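Local atomic coordinates of glycosyl hydrolase (Rhizobium leguminosarum bv. trifolii, PDB entry 5NDX), a protein that probably hydrolyses O-glycosyl bonds as a family 39 glycoside hydrolase and is a bacterial orthologue of human alpha-L-iduronidase. Residues A[236-241]-A[293-298]; A[273-278]-A[320-325]; A[435-440]-A[610-615]; A[551-556]-A[588-593]. The protein carries 2 engineered substitutions. All blocks are in the same frame, centred on the assembly; numbering follows the deposited sequence.

Contact 1: residues A[236-241]-A[293-298]; sequences NAIVDR and EQHDRR. With SO4 (sulfate ion), chain E.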
# COMPACT_ATOMS: atom_id res chain seq x y z
N ASN A 236 -15.18 7.37 -10.25
CA ASN A 236 -16.50 6.76 -10.04
C ASN A 236 -16.80 5.63 -11.02
O ASN A 236 -17.54 4.68 -10.65
CB ASN A 236 -17.64 7.80 -9.98
CG ASN A 236 -17.92 8.32 -8.53
OD1 ASN A 236 -18.00 9.54 -8.30
ND2 ASN A 236 -18.06 7.44 -7.59
N ALA A 237 -16.20 5.66 -12.22
CA ALA A 237 -16.45 4.58 -13.17
C ALA A 237 -15.80 3.27 -12.77
O ALA A 237 -16.21 2.20 -13.21
CB ALA A 237 -16.05 4.99 -14.59
N ILE A 238 -14.77 3.33 -11.93
CA ILE A 238 -14.18 2.12 -11.39
C ILE A 238 -15.24 1.37 -10.59
O ILE A 238 -15.44 0.19 -10.78
CB ILE A 238 -12.95 2.40 -10.50
CG1 ILE A 238 -11.80 2.99 -11.35
CG2 ILE A 238 -12.49 1.13 -9.79
CD1 ILE A 238 -10.66 3.59 -10.51
N VAL A 239 -15.92 2.07 -9.71
CA VAL A 239 -17.03 1.51 -8.95
C VAL A 239 -18.21 1.11 -9.88
O VAL A 239 -18.82 0.06 -9.67
CB VAL A 239 -17.53 2.50 -7.89
CG1 VAL A 239 -18.88 2.04 -7.33
CG2 VAL A 239 -16.50 2.60 -6.79
N ASP A 240 -18.51 1.91 -10.89
CA ASP A 240 -19.58 1.58 -11.83
C ASP A 240 -19.29 0.25 -12.53
O ASP A 240 -20.18 -0.63 -12.60
CB ASP A 240 -19.81 2.67 -12.90
CG ASP A 240 -20.23 3.99 -12.30
OD1 ASP A 240 -20.75 4.01 -11.17
OD2 ASP A 240 -20.02 5.02 -12.96
N ARG A 241 -18.07 0.08 -13.04
CA ARG A 241 -17.78 -1.17 -13.73
C ARG A 241 -17.75 -2.36 -12.79
O ARG A 241 -18.15 -3.45 -13.19
CB ARG A 241 -16.53 -1.07 -14.61
CG ARG A 241 -16.69 -0.04 -15.75
CD ARG A 241 -15.57 -0.22 -16.77
NE ARG A 241 -14.28 -0.17 -16.11
CZ ARG A 241 -13.66 0.95 -15.76
NH1 ARG A 241 -14.20 2.13 -16.04
NH2 ARG A 241 -12.48 0.89 -15.14
N GLU A 293 -12.77 6.06 -0.70
CA GLU A 293 -14.00 6.52 -0.10
C GLU A 293 -15.24 6.17 -0.96
O GLU A 293 -16.31 5.84 -0.42
CB GLU A 293 -13.92 8.01 0.21
CG GLU A 293 -15.10 8.55 0.99
CD GLU A 293 -16.31 8.97 0.15
OE1 GLU A 293 -16.19 9.14 -1.08
OE2 GLU A 293 -17.37 9.19 0.78
N GLN A 294 -15.09 6.26 -2.27
CA GLN A 294 -16.15 5.86 -3.18
C GLN A 294 -16.52 4.37 -3.04
O GLN A 294 -17.71 4.01 -3.07
CB GLN A 294 -15.77 6.13 -4.64
CG GLN A 294 -15.74 7.60 -5.03
CD GLN A 294 -14.99 7.86 -6.34
OE1 GLN A 294 -14.27 7.02 -6.85
NE2 GLN A 294 -15.09 9.04 -6.82
N HIS A 295 -15.53 3.50 -2.93
CA HIS A 295 -15.82 2.09 -2.69
C HIS A 295 -16.54 1.89 -1.34
O HIS A 295 -17.49 1.11 -1.25
CB HIS A 295 -14.54 1.26 -2.74
CG HIS A 295 -14.09 0.95 -4.12
ND1 HIS A 295 -13.47 1.88 -4.92
CD2 HIS A 295 -14.17 -0.19 -4.85
CE1 HIS A 295 -13.21 1.34 -6.09
NE2 HIS A 295 -13.62 0.08 -6.08
N ASP A 296 -16.09 2.59 -0.31
CA ASP A 296 -16.72 2.47 0.99
C ASP A 296 -18.19 2.96 0.96
O ASP A 296 -19.09 2.26 1.45
CB ASP A 296 -15.93 3.22 2.07
CG ASP A 296 -16.45 2.94 3.47
OD1 ASP A 296 -16.38 1.79 3.98
OD2 ASP A 296 -16.92 3.90 4.07
N ARG A 297 -18.43 4.12 0.38
CA ARG A 297 -19.74 4.73 0.39
C ARG A 297 -20.73 4.08 -0.62
O ARG A 297 -21.90 3.95 -0.33
CB ARG A 297 -19.60 6.22 0.13
CG ARG A 297 -20.92 6.98 -0.03
CD ARG A 297 -20.72 8.48 -0.07
NE ARG A 297 -19.56 8.83 -0.92
CZ ARG A 297 -19.57 8.91 -2.25
NH1 ARG A 297 -20.69 8.79 -2.94
NH2 ARG A 297 -18.44 9.17 -2.88
N ARG A 298 -20.27 3.67 -1.78
CA ARG A 298 -21.14 3.19 -2.86
C ARG A 298 -21.24 1.68 -2.95
O ARG A 298 -22.19 1.17 -3.56
CB ARG A 298 -20.67 3.74 -4.22
CG ARG A 298 -20.73 5.27 -4.30
CD ARG A 298 -20.35 5.84 -5.68
NE ARG A 298 -21.22 5.24 -6.69
CZ ARG A 298 -20.93 5.00 -7.96
NH1 ARG A 298 -19.79 5.34 -8.52
NH2 ARG A 298 -21.81 4.35 -8.70
S SO4 E . -24.24 8.19 -1.84
O1 SO4 E . -24.37 9.66 -1.84
O2 SO4 E . -24.19 7.70 -0.44
O3 SO4 E . -25.40 7.60 -2.54
O4 SO4 E . -23.02 7.81 -2.59
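Segments 236-241 and 293-298 are helical and run in broadly the same direction, with short axes 9.6 Å apart at closest approach, a crossing angle of -45°, and Val239 facing His295. Val239 carries the apolar part by giving each of its methyls to a different flat group. CG2 lies over one face of the His295 ring, 3.7 Å from the ring centroid and 15° off the normal, which meets the criteria for a CH-pi contact. CG1, anti to the backbone N (chi1 167°), lies 3.6 Å above the centre of the Arg298 guanidinium plane. Ile238 CG2 approaches the same imidazole at its edge, 3.8 Å from His295 CE1, while His295 ND1 bonds Ile291 O within its own helix. The parent helices 235-252 and 282-300 follow the sixth and seventh parallel strands, so this is packing between neighbouring outer helices of the (beta/alpha)8 barrel. Toward the surface, Arg298 bends at its third torsion and grips one oxygen of Asp240 end-on. Its NH2 reaches Asp240 OD1 at 2.7 Å, close to the C-O direction, whereas its NH1 meets that same OD1 at 3.1 Å from above the carboxylate plane. NH1 also makes a weak bond to Asn236 O. The amides of Asn236 and Gln294 stack, and Gln294 NE2 bonds Thr235. Alongside, Arg297 holds Glu293 side-on through NE and NH2, and turns NH1 to Asp391 and a sulfate.

Contact 2: residues A[273-278]-A[320-325]; sequences SDHHSW and WSQRTI. With 8U8 ((2~{R},3~{S},4~{S},5~{R},6~{S})-6-(4-methyl-2-oxidanylidene-chromen-7-yl)oxy-3,4,5-tris(oxidanyl)oxane-2-carboxylic acid), chain M.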
# COMPACT_ATOMS: atom_id res chain seq x y z
N SER A 273 4.81 3.09 -16.22
CA SER A 273 6.06 3.71 -16.63
C SER A 273 5.90 4.96 -17.51
O SER A 273 6.89 5.64 -17.79
CB SER A 273 6.96 2.68 -17.34
OG SER A 273 6.39 2.35 -18.60
N ASP A 274 4.70 5.30 -17.94
CA ASP A 274 4.50 6.59 -18.62
C ASP A 274 4.70 7.73 -17.61
O ASP A 274 4.59 7.50 -16.41
CB ASP A 274 3.08 6.65 -19.17
CG ASP A 274 2.88 5.71 -20.35
OD1 ASP A 274 3.85 5.55 -21.10
OD2 ASP A 274 1.77 5.17 -20.51
N HIS A 275 5.06 8.92 -18.10
CA HIS A 275 5.33 10.04 -17.22
C HIS A 275 4.06 10.88 -17.00
O HIS A 275 3.51 11.44 -17.93
CB HIS A 275 6.47 10.88 -17.76
CG HIS A 275 7.72 10.11 -17.87
ND1 HIS A 275 8.52 9.83 -16.78
CD2 HIS A 275 8.27 9.45 -18.91
CE1 HIS A 275 9.54 9.10 -17.16
NE2 HIS A 275 9.42 8.86 -18.45
N HIS A 276 3.53 10.78 -15.77
CA HIS A 276 2.41 11.58 -15.34
C HIS A 276 2.82 12.11 -13.96
O HIS A 276 2.83 11.36 -12.96
CB HIS A 276 1.16 10.72 -15.24
CG HIS A 276 0.77 10.03 -16.50
ND1 HIS A 276 0.28 10.71 -17.61
CD2 HIS A 276 0.78 8.72 -16.85
CE1 HIS A 276 -0.00 9.85 -18.56
NE2 HIS A 276 0.30 8.64 -18.13
N SER A 277 3.18 13.39 -13.94
CA SER A 277 3.81 14.04 -12.81
C SER A 277 2.99 14.13 -11.51
O SER A 277 3.55 14.22 -10.42
CB SER A 277 4.30 15.41 -13.22
OG SER A 277 5.45 15.27 -14.03
N TRP A 278 1.69 14.06 -11.64
CA TRP A 278 0.82 14.00 -10.52
C TRP A 278 1.07 12.79 -9.58
O TRP A 278 0.66 12.85 -8.43
CB TRP A 278 -0.65 14.02 -10.94
CG TRP A 278 -1.10 13.10 -11.98
CD1 TRP A 278 -1.30 13.42 -13.32
CD2 TRP A 278 -1.54 11.75 -11.82
NE1 TRP A 278 -1.76 12.32 -13.99
CE2 TRP A 278 -1.92 11.29 -13.09
CE3 TRP A 278 -1.58 10.86 -10.73
CZ2 TRP A 278 -2.41 10.00 -13.30
CZ3 TRP A 278 -2.09 9.62 -10.91
CH2 TRP A 278 -2.50 9.19 -12.19
N TRP A 320 9.98 10.26 -10.38
CA TRP A 320 8.92 11.11 -9.78
C TRP A 320 7.57 11.01 -10.48
O TRP A 320 6.51 11.03 -9.81
CB TRP A 320 9.37 12.55 -9.77
CG TRP A 320 10.48 12.91 -8.81
CD1 TRP A 320 11.78 13.16 -9.12
CD2 TRP A 320 10.35 13.13 -7.41
NE1 TRP A 320 12.48 13.49 -7.99
CE2 TRP A 320 11.63 13.48 -6.93
CE3 TRP A 320 9.31 13.01 -6.50
CZ2 TRP A 320 11.87 13.77 -5.57
CZ3 TRP A 320 9.56 13.29 -5.17
CH2 TRP A 320 10.84 13.68 -4.73
N SER A 321 7.60 10.85 -11.80
CA SER A 321 6.44 10.93 -12.67
C SER A 321 5.92 9.58 -13.03
O SER A 321 4.93 9.46 -13.74
CB SER A 321 6.84 11.61 -14.02
OG SER A 321 7.01 12.95 -13.71
N GLN A 322 6.53 8.53 -12.53
CA GLN A 322 5.98 7.19 -12.76
C GLN A 322 5.11 6.73 -11.61
O GLN A 322 5.14 7.38 -10.56
CB GLN A 322 7.16 6.28 -13.05
CG GLN A 322 7.82 6.69 -14.38
CD GLN A 322 9.07 5.91 -14.68
OE1 GLN A 322 9.91 5.66 -13.81
NE2 GLN A 322 9.19 5.47 -15.89
N ARG A 323 4.32 5.67 -11.79
CA ARG A 323 3.43 5.17 -10.73
C ARG A 323 4.21 4.30 -9.78
O ARG A 323 4.23 3.03 -9.87
CB ARG A 323 2.28 4.41 -11.30
CG ARG A 323 1.23 3.94 -10.28
CD ARG A 323 0.00 3.42 -11.09
NE ARG A 323 0.25 2.14 -11.34
CZ ARG A 323 -0.02 1.40 -12.40
NH1 ARG A 323 -0.73 1.73 -13.47
NH2 ARG A 323 0.47 0.20 -12.27
N THR A 324 4.92 4.99 -8.93
CA THR A 324 5.88 4.39 -8.00
C THR A 324 5.73 5.13 -6.68
O THR A 324 5.39 6.34 -6.65
CB THR A 324 7.34 4.51 -8.51
OG1 THR A 324 7.77 5.86 -8.50
CG2 THR A 324 7.47 4.00 -9.96
N ILE A 325 5.97 4.41 -5.60
CA ILE A 325 5.87 4.96 -4.28
C ILE A 325 7.18 5.61 -3.82
O ILE A 325 7.20 6.29 -2.75
CB ILE A 325 5.37 3.93 -3.22
CG1 ILE A 325 6.11 2.60 -3.29
CG2 ILE A 325 3.87 3.77 -3.36
CD1 ILE A 325 5.94 1.70 -2.10
C15 8U8 M . -2.03 -5.27 -22.76
C13 8U8 M . -3.13 -4.96 -21.93
C14 8U8 M . -4.41 -4.96 -22.50
C16 8U8 M . -5.53 -4.70 -21.72
O9 8U8 M . -6.62 -4.68 -22.29
O8 8U8 M . -5.41 -4.41 -20.37
C11 8U8 M . -4.19 -4.52 -19.75
C10 8U8 M . -4.12 -4.37 -18.36
C12 8U8 M . -3.03 -4.78 -20.53
C7 8U8 M . -1.80 -4.92 -19.85
C8 8U8 M . -1.74 -4.77 -18.46
C9 8U8 M . -2.89 -4.48 -17.71
O2 8U8 M . -2.88 -4.36 -16.33
C5 8U8 M . -1.70 -3.96 -15.54
O1 8U8 M . -1.12 -2.79 -16.14
C1 8U8 M . 0.16 -2.44 -15.77
C6 8U8 M . 0.08 -1.02 -15.71
O7 8U8 M . 1.12 -0.41 -15.91
O6 8U8 M . -1.01 -0.56 -15.45
C2 8U8 M . 0.64 -2.88 -14.36
O5 8U8 M . 0.05 -2.01 -13.37
C3 8U8 M . 0.37 -4.42 -14.05
O4 8U8 M . 1.57 -5.10 -13.96
C4 8U8 M . -0.55 -5.07 -15.13
O3 8U8 M . -1.04 -6.37 -14.60
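Ser321, with the backbone N of His276 and the hydroxyl of Ser277, makes the tight part of this contact between two loops. His276 N donates to Ser321 O at 2.8 Å, and Ser277 OG and Ser321 OG share a hydrogen bond of the same length, 2.8 Å. The carbonyl of Ser321 also receives a CA-H...O contact from His275 CA at 3.6 Å. A further bond closes the other end: Gln322, its chain extended beyond CG, places NE2 3.0 Å from Ser273 O, nearly straight at 164°, while its OE1 is taken by Gly319 N. The exposed side is looser. There the His275 ring lies beside the Gln322 amide with planes only 4° apart, but CE1 stays 3.9 Å from Gln322 NE2, and Ser321 CB merely approaches the ring edge near ND1. The loops follow barrel strands 261-263 and 307-310, and from the second Arg323 extends into the ligand pocket. Its NH1 donates to the ligand carboxylate oxygen O6 at 3.0 Å, and its NH2 to the hydroxyl O5; the carbonyls of Gln269 and Asp313 bond the same guanidinium and probably limit its rotation. With O6 at its edge, near its plane, the guanidinium is placed to pair with the carboxylate, consistent with a role in binding a uronic acid.

Contact 3: residues A[435-440]-A[610-615]; sequences PGRHAI and FGRRSE. Unlike the reference sequence in segment 435-440: Ile440 (reference Leu). With SO4 (sulfate ion), chain G.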
# COMPACT_ATOMS: atom_id res chain seq x y z
N PRO A 435 -14.98 11.85 28.62
CA PRO A 435 -14.26 12.98 29.21
C PRO A 435 -12.90 12.65 29.85
O PRO A 435 -12.67 11.53 30.24
CB PRO A 435 -15.29 13.57 30.20
CG PRO A 435 -16.59 13.32 29.47
CD PRO A 435 -16.41 11.90 28.96
N GLY A 436 -12.01 13.64 29.85
CA GLY A 436 -10.58 13.44 30.08
C GLY A 436 -9.82 14.12 28.97
O GLY A 436 -10.43 14.53 27.98
N ARG A 437 -8.52 14.28 29.15
CA ARG A 437 -7.63 14.94 28.21
C ARG A 437 -7.56 14.14 26.91
O ARG A 437 -7.42 12.90 26.91
CB ARG A 437 -6.16 14.91 28.65
CG ARG A 437 -5.64 15.84 29.70
CD ARG A 437 -4.35 15.20 30.25
NE ARG A 437 -3.12 15.85 29.83
CZ ARG A 437 -1.92 15.27 29.72
NH1 ARG A 437 -1.72 13.97 29.95
NH2 ARG A 437 -0.88 16.00 29.33
N HIS A 438 -7.49 14.87 25.83
CA HIS A 438 -7.23 14.30 24.52
C HIS A 438 -6.20 15.13 23.82
O HIS A 438 -6.11 16.36 24.04
CB HIS A 438 -8.50 14.29 23.70
CG HIS A 438 -9.51 13.33 24.19
ND1 HIS A 438 -9.68 12.07 23.64
CD2 HIS A 438 -10.40 13.41 25.20
CE1 HIS A 438 -10.64 11.44 24.28
NE2 HIS A 438 -11.08 12.22 25.24
N ALA A 439 -5.48 14.48 22.93
CA ALA A 439 -4.52 15.15 22.05
C ALA A 439 -5.07 15.12 20.61
O ALA A 439 -5.67 14.11 20.17
CB ALA A 439 -3.18 14.45 22.11
N ILE A 440 -4.92 16.26 19.94
CA ILE A 440 -5.34 16.42 18.55
C ILE A 440 -4.09 16.49 17.68
O ILE A 440 -3.28 17.39 17.89
CB ILE A 440 -6.18 17.69 18.38
CG1 ILE A 440 -7.37 17.67 19.34
CG2 ILE A 440 -6.67 17.82 16.92
CD1 ILE A 440 -8.10 19.03 19.41
N PHE A 610 1.01 13.02 23.85
CA PHE A 610 1.14 13.87 25.02
C PHE A 610 2.60 14.24 25.29
O PHE A 610 2.88 14.77 26.32
CB PHE A 610 0.44 13.20 26.22
CG PHE A 610 -0.99 12.91 25.95
CD1 PHE A 610 -1.37 11.77 25.28
CD2 PHE A 610 -1.97 13.84 26.26
CE1 PHE A 610 -2.68 11.52 24.97
CE2 PHE A 610 -3.29 13.60 25.94
CZ PHE A 610 -3.64 12.45 25.29
N GLY A 611 3.52 13.97 24.36
CA GLY A 611 4.93 14.23 24.55
C GLY A 611 5.71 13.21 25.40
O GLY A 611 6.87 13.40 25.61
N ARG A 612 5.11 12.11 25.85
CA ARG A 612 5.86 11.18 26.69
C ARG A 612 6.69 10.20 25.85
O ARG A 612 6.19 9.62 24.91
CB ARG A 612 4.92 10.41 27.61
CG ARG A 612 4.18 11.32 28.58
CD ARG A 612 3.14 10.56 29.39
NE ARG A 612 2.07 10.08 28.50
CZ ARG A 612 0.77 10.03 28.79
NH1 ARG A 612 0.31 10.43 29.96
NH2 ARG A 612 -0.07 9.52 27.91
N ARG A 613 7.94 10.04 26.22
CA ARG A 613 8.86 9.09 25.60
C ARG A 613 8.70 7.72 26.18
O ARG A 613 8.46 7.59 27.36
CB ARG A 613 10.31 9.52 25.79
CG ARG A 613 11.21 8.90 24.73
CD ARG A 613 12.72 9.20 24.83
NE ARG A 613 13.42 8.95 26.10
CZ ARG A 613 13.47 7.82 26.79
NH1 ARG A 613 12.79 6.75 26.44
NH2 ARG A 613 14.20 7.76 27.90
N SER A 614 8.84 6.69 25.36
CA SER A 614 8.83 5.31 25.88
C SER A 614 10.02 5.25 26.82
O SER A 614 11.12 5.65 26.42
CB SER A 614 8.98 4.26 24.78
OG SER A 614 10.04 4.57 23.91
N GLU A 615 9.77 4.86 28.08
CA GLU A 615 10.79 4.76 29.17
C GLU A 615 12.08 4.00 28.75
O GLU A 615 13.20 4.32 29.17
CB GLU A 615 10.18 4.08 30.41
CG GLU A 615 9.44 5.05 31.33
CD GLU A 615 8.48 4.35 32.28
OE1 GLU A 615 7.61 5.05 32.85
OE2 GLU A 615 8.58 3.11 32.45
S SO4 G . 12.49 13.10 27.18
O1 SO4 G . 12.51 14.24 28.13
O2 SO4 G . 11.08 12.75 26.86
O3 SO4 G . 13.20 13.49 25.94
O4 SO4 G . 13.15 11.93 27.79
O HOH W 1 1.23 16.25 28.08
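Phe610 belongs to the loop joining strands 601-607 and 618-620 of the C-terminal, probably fibronectin type III-like, domain, and it presses against Ala439 and Arg437 of strand 436-445 in the neighbouring nine-stranded sheet. Ala439 CB lies over one face of the ring, 4.0 Å from its centroid and 20° off the normal, a CH-pi contact. The ring tip also reaches the strand backbone, with Phe610 CZ 3.6 Å from Ala439 N. Arg437 brings a face of its guanidinium over Phe610 CD2, which lies 3.6 Å from that plane; the two planes are 44° apart, too inclined for a parallel stack. One water donates to Phe610 O at 2.8 Å and weakly accepts from Arg437 NH2. The NH1 atoms of Arg437 and Arg612 are 4.1 Å apart, and Asp527 bridges these like charges, with OD2 paired to Arg437 and OD1 to Arg612, which probably offsets their repulsion; Arg612 NE pairs with Asp608. An alanine in place of Phe610 is likely to open a gap beside Ala439 and deprive the Arg437 guanidinium of its aromatic support. Within its sheet, the segment 436-440 is flanked by two strands: His438 pairs through its backbone with Val501 of strand 493-503, and Ala439 with Val525 of strand 518-526.

Contact 4: residues A[551-556]-A[588-593]; sequences ERMLFW and STAFLH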
# COMPACT_ATOMS: atom_id res chain seq x y z
N GLU A 551 25.31 4.81 4.15
CA GLU A 551 23.96 5.00 4.71
C GLU A 551 23.56 3.78 5.51
O GLU A 551 24.08 2.67 5.27
CB GLU A 551 22.92 5.24 3.59
CG GLU A 551 23.15 6.50 2.80
CD GLU A 551 22.16 6.75 1.66
OE1 GLU A 551 21.41 5.82 1.30
OE2 GLU A 551 22.17 7.87 1.13
N ARG A 552 22.62 3.97 6.42
CA ARG A 552 22.03 2.85 7.20
C ARG A 552 20.51 2.91 7.18
O ARG A 552 19.95 3.91 7.56
CB ARG A 552 22.51 2.95 8.64
CG ARG A 552 24.03 2.90 8.81
CD ARG A 552 24.62 1.54 8.44
NE ARG A 552 26.09 1.52 8.59
CZ ARG A 552 26.99 1.92 7.68
NH1 ARG A 552 26.64 2.38 6.48
NH2 ARG A 552 28.26 1.85 7.96
N MET A 553 19.86 1.86 6.73
CA MET A 553 18.44 1.72 6.81
C MET A 553 18.08 1.02 8.11
O MET A 553 18.60 -0.07 8.37
CB MET A 553 17.93 0.90 5.64
CG MET A 553 16.42 0.81 5.57
SD MET A 553 15.78 2.48 5.21
CE MET A 553 14.09 2.27 5.72
N LEU A 554 17.20 1.64 8.90
CA LEU A 554 16.66 1.09 10.13
C LEU A 554 15.22 0.64 9.89
O LEU A 554 14.43 1.34 9.20
CB LEU A 554 16.69 2.14 11.24
CG LEU A 554 17.99 2.46 11.97
CD1 LEU A 554 19.04 2.96 10.99
CD2 LEU A 554 17.79 3.52 13.06
N PHE A 555 14.87 -0.50 10.48
CA PHE A 555 13.52 -1.09 10.42
C PHE A 555 13.24 -1.64 11.82
O PHE A 555 14.14 -2.20 12.42
CB PHE A 555 13.49 -2.23 9.39
CG PHE A 555 12.16 -2.92 9.28
CD1 PHE A 555 11.01 -2.22 8.85
CD2 PHE A 555 12.05 -4.32 9.55
CE1 PHE A 555 9.78 -2.88 8.67
CE2 PHE A 555 10.81 -4.98 9.42
CZ PHE A 555 9.66 -4.26 8.97
N TRP A 556 12.03 -1.47 12.32
CA TRP A 556 11.65 -1.91 13.65
C TRP A 556 10.17 -2.19 13.68
O TRP A 556 9.51 -2.10 12.64
CB TRP A 556 12.09 -0.90 14.71
CG TRP A 556 11.47 0.42 14.68
CD1 TRP A 556 10.38 0.83 15.35
CD2 TRP A 556 11.97 1.55 13.97
NE1 TRP A 556 10.15 2.15 15.10
CE2 TRP A 556 11.10 2.62 14.25
CE3 TRP A 556 13.04 1.76 13.09
CZ2 TRP A 556 11.25 3.89 13.68
CZ3 TRP A 556 13.23 3.05 12.56
CH2 TRP A 556 12.32 4.09 12.86
N SER A 588 5.85 5.82 10.65
CA SER A 588 6.19 4.48 10.20
C SER A 588 7.49 4.04 10.87
O SER A 588 8.31 4.87 11.24
CB SER A 588 6.34 4.43 8.63
OG SER A 588 5.02 4.43 8.02
N THR A 589 7.68 2.74 10.97
CA THR A 589 8.78 2.17 11.71
C THR A 589 9.94 1.86 10.81
O THR A 589 10.39 0.73 10.74
CB THR A 589 8.31 0.90 12.42
OG1 THR A 589 7.92 -0.06 11.45
CG2 THR A 589 7.15 1.23 13.33
N ALA A 590 10.45 2.90 10.15
CA ALA A 590 11.55 2.78 9.24
C ALA A 590 12.25 4.13 9.10
O ALA A 590 11.62 5.17 9.25
CB ALA A 590 11.08 2.27 7.88
N PHE A 591 13.56 4.11 8.93
CA PHE A 591 14.32 5.34 8.80
C PHE A 591 15.63 5.15 8.07
O PHE A 591 16.40 4.27 8.42
CB PHE A 591 14.56 5.95 10.18
CG PHE A 591 15.33 7.23 10.15
CD1 PHE A 591 14.75 8.40 9.69
CD2 PHE A 591 16.68 7.27 10.52
CE1 PHE A 591 15.48 9.62 9.67
CE2 PHE A 591 17.41 8.47 10.47
CZ PHE A 591 16.80 9.65 10.05
N LEU A 592 15.87 5.96 7.06
CA LEU A 592 17.14 5.95 6.36
C LEU A 592 18.08 7.01 6.96
O LEU A 592 17.75 8.19 6.94
CB LEU A 592 16.97 6.17 4.82
CG LEU A 592 18.43 5.98 4.34
CD1 LEU A 592 18.70 4.69 3.61
CD2 LEU A 592 19.17 7.17 3.82
N HIS A 593 19.22 6.59 7.54
CA HIS A 593 20.20 7.54 8.09
C HIS A 593 21.41 7.68 7.17
O HIS A 593 22.00 6.66 6.80
CB HIS A 593 20.73 7.05 9.45
CG HIS A 593 21.56 8.09 10.15
ND1 HIS A 593 22.75 7.80 10.78
CD2 HIS A 593 21.38 9.43 10.26
CE1 HIS A 593 23.24 8.91 11.31
NE2 HIS A 593 22.45 9.92 10.99
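Trp556 lies flat over the backbone of Thr589, whose carbonyl carbon sits 3.5 Å above the centre of the indole. Thr589 CB approaches the five-membered ring over its face, 3.6 Å from the centroid and 15° off the normal (CH-pi), while Phe591 CB comes up in plane at the opposite end, 4.0 Å from Trp556 CH2. Placing CG between the backbone N and carbonyl carbon (chi1 65°) turns the indole back across the partner strand. On the opposite sheet face, Met553 bends at its second torsion (67°), which brings CE to 3.7 Å from Ala590 CB and passes SD at 3.9 Å from Leu592 CB. The strands are antiparallel: Arg552-His593 and Leu554-Phe591 are hydrogen-bonded pairs, whereas Met553-Leu592 and Phe555-Ala590 are non-hydrogen-bonded. At the end, Thr589 OG1 donates to Trp556 O at 2.8 Å from above the carbonyl plane, and Arg89 reaches the same oxygen. With an alanine here instead of Trp556, the Thr589 backbone would probably lose its indole cover and Tyr567 its edge-to-face partner. Met553 and Leu592 both touch Gln40 and Tyr44 of helix 36-45, so apolar side chains join this sheet to the barrel, while backbone bonds satisfy the paired N-H and C=O groups of Arg552, Leu554, Phe591 and His593.

Contacts 1 and 2 both belong to the barrel and alternate along the chain; their centres are 23 Å apart and their nearest atoms about 10 Å. Contact 2 alone reaches the bound uronide, through Arg323, whereas in contact 1 the Ile238 side chain stays about 12 Å from a bound 8U8. Contacts 3 and 4 concern the C-terminal region: the segments 551-556 and 588-593 fall in sequence between those of contact 3, with nearest atoms about 9 Å apart. Contact 4 is internal to the C-terminal domain, its Met553 and Leu592 face resting on barrel helix 36-45; contact 3 joins that domain to the nine-stranded sheet. Contact 4 comes within about 11 Å of contact 2, while contact 3 lies about 25 Å from it, nearest atoms in both cases.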